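Local coordinates for protein type II restriction enzyme ngomi (Neisseria gonorrhoeae, PDB 1FIU) that recognises the double-stranded DNA sequence 5'-GCCGGC-3' and cleaves it after the first G, working as a magnesium-dependent homotetramer, at residues 7-12 and 246-251; 163-166 and 170-173. One frame throughout, in Å; residues are numbered along the deposited sequence.

Interaction 1 of 2, residues 7-12 and 246-251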
loop_
_atom_site.group_PDB
_atom_site.type_symbol
_atom_site.label_atom_id
_atom_site.label_comp_id
_atom_site.label_asym_id
_atom_site.label_seq_id
_atom_site.Cartn_x
_atom_site.Cartn_y
_atom_site.Cartn_z
ATOM N N GLN I 7 24.943 13.982 -27.985
ATOM C CA GLN I 7 26.367 13.779 -27.774
ATOM C C GLN I 7 26.604 13.038 -26.451
ATOM O O GLN I 7 27.426 12.121 -26.372
ATOM C CB GLN I 7 27.093 15.126 -27.772
ATOM C CG GLN I 7 27.010 15.834 -29.113
ATOM C CD GLN I 7 27.835 17.094 -29.174
ATOM O OE1 GLN I 7 28.974 17.128 -28.699
ATOM N NE2 GLN I 7 27.273 18.140 -29.777
ATOM N N GLU I 8 25.869 13.427 -25.412
ATOM C CA GLU I 8 26.019 12.774 -24.109
ATOM C C GLU I 8 25.589 11.306 -24.172
ATOM O O GLU I 8 26.186 10.458 -23.528
ATOM C CB GLU I 8 25.179 13.485 -23.053
ATOM C CG GLU I 8 25.724 14.830 -22.618
ATOM C CD GLU I 8 27.049 14.721 -21.885
ATOM O OE1 GLU I 8 27.262 13.715 -21.170
ATOM O OE2 GLU I 8 27.870 15.656 -22.010
ATOM N N ARG I 9 24.530 11.029 -24.926
ATOM C CA ARG I 9 24.032 9.659 -25.067
ATOM C C ARG I 9 25.091 8.805 -25.761
ATOM O O ARG I 9 25.312 7.650 -25.386
ATOM C CB ARG I 9 22.726 9.658 -25.877
ATOM C CG ARG I 9 22.005 8.308 -25.946
ATOM C CD ARG I 9 20.776 8.432 -26.809
ATOM N NE ARG I 9 19.927 7.247 -26.812
ATOM C CZ ARG I 9 20.013 6.254 -27.699
ATOM N NH1 ARG I 9 20.920 6.292 -28.669
ATOM N NH2 ARG I 9 19.173 5.233 -27.621
ATOM N N ARG I 10 25.767 9.379 -26.752
ATOM C CA ARG I 10 26.815 8.626 -27.447
ATOM C C ARG I 10 28.007 8.381 -26.536
ATOM O O ARG I 10 28.613 7.319 -26.564
ATOM C CB ARG I 10 27.233 9.374 -28.724
ATOM C CG ARG I 10 26.068 9.469 -29.688
ATOM C CD ARG I 10 26.392 10.122 -31.029
ATOM N NE ARG I 10 25.184 10.206 -31.852
ATOM C CZ ARG I 10 25.175 10.512 -33.146
ATOM N NH1 ARG I 10 26.313 10.764 -33.781
ATOM N NH2 ARG I 10 24.023 10.569 -33.807
ATOM N N ILE I 11 28.339 9.361 -25.704
ATOM C CA ILE I 11 29.437 9.212 -24.769
ATOM C C ILE I 11 29.116 8.085 -23.786
ATOM O O ILE I 11 29.987 7.308 -23.408
ATOM C CB ILE I 11 29.679 10.546 -24.011
ATOM C CG1 ILE I 11 30.292 11.573 -24.976
ATOM C CG2 ILE I 11 30.566 10.322 -22.796
ATOM C CD1 ILE I 11 30.366 12.988 -24.414
ATOM N N PHE I 12 27.857 8.015 -23.365
ATOM C CA PHE I 12 27.383 6.983 -22.448
ATOM C C PHE I 12 27.618 5.593 -23.096
ATOM O O PHE I 12 28.190 4.693 -22.485
ATOM C CB PHE I 12 25.894 7.274 -22.175
ATOM C CG PHE I 12 25.118 6.136 -21.566
ATOM C CD1 PHE I 12 25.237 5.814 -20.216
ATOM C CD2 PHE I 12 24.195 5.441 -22.339
ATOM C CE1 PHE I 12 24.448 4.812 -19.635
ATOM C CE2 PHE I 12 23.389 4.429 -21.768
ATOM C CZ PHE I 12 23.525 4.126 -20.416
ATOM N N LEU I 246 16.956 2.726 -26.313
ATOM C CA LEU I 246 15.599 2.530 -26.773
ATOM C C LEU I 246 15.382 2.590 -28.281
ATOM O O LEU I 246 14.649 1.759 -28.821
ATOM C CB LEU I 246 14.663 3.541 -26.092
ATOM C CG LEU I 246 13.179 3.160 -26.237
ATOM C CD1 LEU I 246 12.783 2.124 -25.187
ATOM C CD2 LEU I 246 12.323 4.387 -26.094
ATOM N N TYR I 247 15.997 3.576 -28.932
ATOM C CA TYR I 247 15.846 3.758 -30.375
ATOM C C TYR I 247 16.341 2.532 -31.130
ATOM O O TYR I 247 15.700 2.085 -32.090
ATOM C CB TYR I 247 16.625 4.989 -30.832
ATOM C CG TYR I 247 16.306 6.245 -30.031
ATOM C CD1 TYR I 247 17.285 7.221 -29.826
ATOM C CD2 TYR I 247 15.049 6.427 -29.451
ATOM C CE1 TYR I 247 17.025 8.348 -29.049
ATOM C CE2 TYR I 247 14.770 7.558 -28.667
ATOM C CZ TYR I 247 15.770 8.507 -28.470
ATOM O OH TYR I 247 15.539 9.604 -27.666
ATOM N N GLU I 248 17.473 2.000 -30.691
ATOM C CA GLU I 248 18.067 0.830 -31.323
ATOM C C GLU I 248 17.215 -0.415 -31.078
ATOM O O GLU I 248 17.053 -1.249 -31.984
ATOM C CB GLU I 248 19.492 0.634 -30.817
ATOM C CG GLU I 248 20.435 1.793 -31.157
ATOM C CD GLU I 248 20.261 3.039 -30.277
ATOM O OE1 GLU I 248 19.433 3.030 -29.332
ATOM O OE2 GLU I 248 20.976 4.034 -30.541
ATOM N N LEU I 249 16.663 -0.547 -29.866
ATOM C CA LEU I 249 15.783 -1.663 -29.550
ATOM C C LEU I 249 14.569 -1.608 -30.482
ATOM O O LEU I 249 14.163 -2.627 -31.050
ATOM C CB LEU I 249 15.290 -1.582 -28.096
ATOM C CG LEU I 249 14.170 -2.535 -27.659
ATOM C CD1 LEU I 249 14.511 -4.008 -27.924
ATOM C CD2 LEU I 249 13.969 -2.329 -26.151
ATOM N N GLU I 250 13.990 -0.418 -30.629
ATOM C CA GLU I 250 12.817 -0.252 -31.490
ATOM C C GLU I 250 13.153 -0.610 -32.936
ATOM O O GLU I 250 12.368 -1.293 -33.605
ATOM C CB GLU I 250 12.299 1.191 -31.436
ATOM C CG GLU I 250 11.026 1.418 -32.240
ATOM C CD GLU I 250 10.565 2.877 -32.225
ATOM O OE1 GLU I 250 11.416 3.792 -32.151
ATOM O OE2 GLU I 250 9.342 3.105 -32.304
ATOM N N GLN I 251 14.313 -0.162 -33.404
ATOM C CA GLN I 251 14.724 -0.440 -34.793
ATOM C C GLN I 251 14.914 -1.939 -35.033
ATOM O O GLN I 251 14.495 -2.474 -36.083
ATOM C CB GLN I 251 16.023 0.307 -35.117
ATOM C CG GLN I 251 16.385 0.348 -36.613
ATOM C CD GLN I 251 17.605 1.226 -36.887
ATOM O OE1 GLN I 251 17.700 2.352 -36.385
ATOM N NE2 GLN I 251 18.540 0.716 -37.683
#
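Glu248 OE1 accepts a hydrogen bond from Arg9 NH2 at 2.8 Å, while Glu248 OE2 takes one from Arg9 NH1 at 2.9 Å. Together they form a two-pronged, end-on salt bridge. Each oxygen offers its syn lone pair, both bonds are nearly straight, and the guanidinium and carboxylate planes lie only 9° apart, so the two flat groups dock as one almost continuous plane. Arginine suits this place because its side chain must span a wide gap: the axes of the two short helical segments come no nearer than 13.7 Å and make an angle of 78°. With CG anti to the backbone N and the chain extended as far as NE, Arg9 reaches straight across. Glu248 comes from the opposite direction, its chain kinked at chi2. The contact thus joins helix 4-18, at the N terminus, to the first turns of helix 246-256, which follows strand 240-243 of the central mixed sheet in this PDDEXK-clan nuclease. Arg9 NE forms a further salt bridge with Asp276, whose other carboxylate oxygen accepts a hydrogen bond from Leu246 N at the start of the helix. Two acidic groups thus hold the guanidinium in position and probably stabilise its positive charge. Tyr247 CD1 sits over the centre of one guanidinium face, 3.5 Å from Arg9 NH2, with the two planes 23° apart. Tyrosine suits the place because a ring carbon covers that face while the guanidinium edge stays with the carboxylates. Ile164 of the second subunit also packs on Arg9, and Ala165 of that subunit on Tyr247.

Interaction 2 of 2, residues 163-166 and 170-173; sequences NIAT and LRAG
Arg171 points its guanidinium at the backbone of Ile164 and Ala165, and a single nitrogen, NH1, meets both carbonyl oxygens. The approach is side chain to main chain: Arg171 leaves its backbone toward 163-166 with CG anti to its carbonyl carbon, runs straight through chi2, then bends at chi3 (78°), which turns the guanidinium so that NH1 faces the two oxygens. The NH1 bond to Ile164 O is short at 2.7 Å but weak, since the angle at its hydrogen is only 129°. The bond from NH1 to Ala165 O, 2.9 Å long, is also bent, at 142°. Here the donor stands above the carbonyl plane instead of on a lone pair, and the oxygen is tilted from the guanidinium plane. Arg171 CD lies 3.4 Å from Ala165 O, so the aliphatic part of the side chain packs against the same carbonyl. Ala165 turns its CB toward Arg171, with CB 3.9 Å from NH1; a methyl group is small enough to sit beside the guanidinium there. The positive phi and psi of Ala165 place it in the left-handed helical region, a kink consistent with two successive carbonyls facing one donor. Neither segment is helix or strand: both belong to the long excursion between helix 150-153 and strand 179-187. The second subunit packs against it, and Ser278 OG of that subunit hydrogen-bonds Ala165 N. The strongest polar partner of Arg171 is Asp150, which forms a salt bridge with NH2, and Asp161 O accepts another bond from NH2. Arginine suits this loop because its several N-H groups can serve a carboxylate and three carbonyls at once, so one buried cation supplies donors to carbonyl oxygens of an irregular backbone, and Asp150 probably balances its charge.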
loop_
_atom_site.group_PDB
_atom_site.type_symbol
_atom_site.label_atom_id
_atom_site.label_comp_id
_atom_site.label_asym_id
_atom_site.label_seq_id
_atom_site.Cartn_x
_atom_site.Cartn_y
_atom_site.Cartn_z
ATOM N N ASN I 163 11.741 34.617 11.433
ATOM C CA ASN I 163 10.486 34.384 12.134
ATOM C C ASN I 163 9.301 33.954 11.271
ATOM O O ASN I 163 8.172 33.954 11.755
ATOM C CB ASN I 163 10.091 35.643 12.906
ATOM C CG ASN I 163 11.137 36.041 13.921
ATOM O OD1 ASN I 163 11.597 35.216 14.696
ATOM N ND2 ASN I 163 11.510 37.307 13.918
ATOM N N ILE I 164 9.557 33.596 10.018
ATOM C CA ILE I 164 8.488 33.163 9.097
ATOM C C ILE I 164 9.015 31.976 8.289
ATOM O O ILE I 164 10.211 31.899 8.047
ATOM C CB ILE I 164 8.094 34.326 8.155
ATOM C CG1 ILE I 164 6.865 33.958 7.310
ATOM C CG2 ILE I 164 9.268 34.717 7.259
ATOM C CD1 ILE I 164 5.538 34.027 8.069
ATOM N N ALA I 165 8.133 31.044 7.890
ATOM C CA ALA I 165 8.552 29.874 7.096
ATOM C C ALA I 165 9.747 29.196 7.747
ATOM O O ALA I 165 10.728 28.800 7.078
ATOM C CB ALA I 165 8.907 30.314 5.659
ATOM N N THR I 166 9.632 29.029 9.061
ATOM C CA THR I 166 10.722 28.484 9.855
ATOM C C THR I 166 10.991 27.000 9.774
ATOM O O THR I 166 12.040 26.536 10.253
ATOM C CB THR I 166 10.564 28.883 11.341
ATOM O OG1 THR I 166 9.420 28.234 11.896
ATOM C CG2 THR I 166 10.376 30.385 11.468
ATOM N N LEU I 170 13.751 23.623 2.429
ATOM C CA LEU I 170 14.915 24.147 1.718
ATOM C C LEU I 170 15.810 25.027 2.533
ATOM O O LEU I 170 16.928 25.311 2.097
ATOM C CB LEU I 170 14.489 24.951 0.504
ATOM C CG LEU I 170 14.001 24.099 -0.655
ATOM C CD1 LEU I 170 13.299 24.980 -1.694
ATOM C CD2 LEU I 170 15.228 23.409 -1.294
ATOM N N ARG I 171 15.354 25.461 3.706
ATOM C CA ARG I 171 16.205 26.378 4.456
ATOM C C ARG I 171 17.310 25.717 5.232
ATOM O O ARG I 171 17.095 24.785 5.989
ATOM C CB ARG I 171 15.339 27.283 5.339
ATOM C CG ARG I 171 14.501 28.189 4.459
ATOM C CD ARG I 171 13.603 29.117 5.246
ATOM N NE ARG I 171 14.362 30.246 5.795
ATOM C CZ ARG I 171 13.808 31.180 6.554
ATOM N NH1 ARG I 171 12.513 31.091 6.840
ATOM N NH2 ARG I 171 14.532 32.201 6.998
ATOM N N ALA I 172 18.517 26.208 4.974
ATOM C CA ALA I 172 19.723 25.697 5.600
ATOM C C ALA I 172 19.789 26.088 7.079
ATOM O O ALA I 172 19.332 27.167 7.467
ATOM C CB ALA I 172 20.943 26.239 4.851
ATOM N N GLY I 173 20.330 25.195 7.904
ATOM C CA GLY I 173 20.475 25.495 9.320
ATOM C C GLY I 173 19.503 24.999 10.387
ATOM O O GLY I 173 19.886 24.951 11.561
#

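How the interactions relate
From the N terminus, helix 4-18 supplies the first side of interaction 1, and the chain then runs through 233 residues before helix 246-256 closes that loop. Strands 92-96 to 240-243 of the central sheet lie within it. Nested inside is interaction 2, a short closure between 163-166 and 170-173 in the loop that leads to strand 179-187. The two lie on opposite sides of the chain's centre, with centres about 43 Å apart and no touch between them. One ties the N-terminal helix to a late helix; the other joins two parts of a loop far from the chain's centre. Both reach the second subunit, so across that interface the 163-166 segment of one chain meets the helices of interaction 1 in the other.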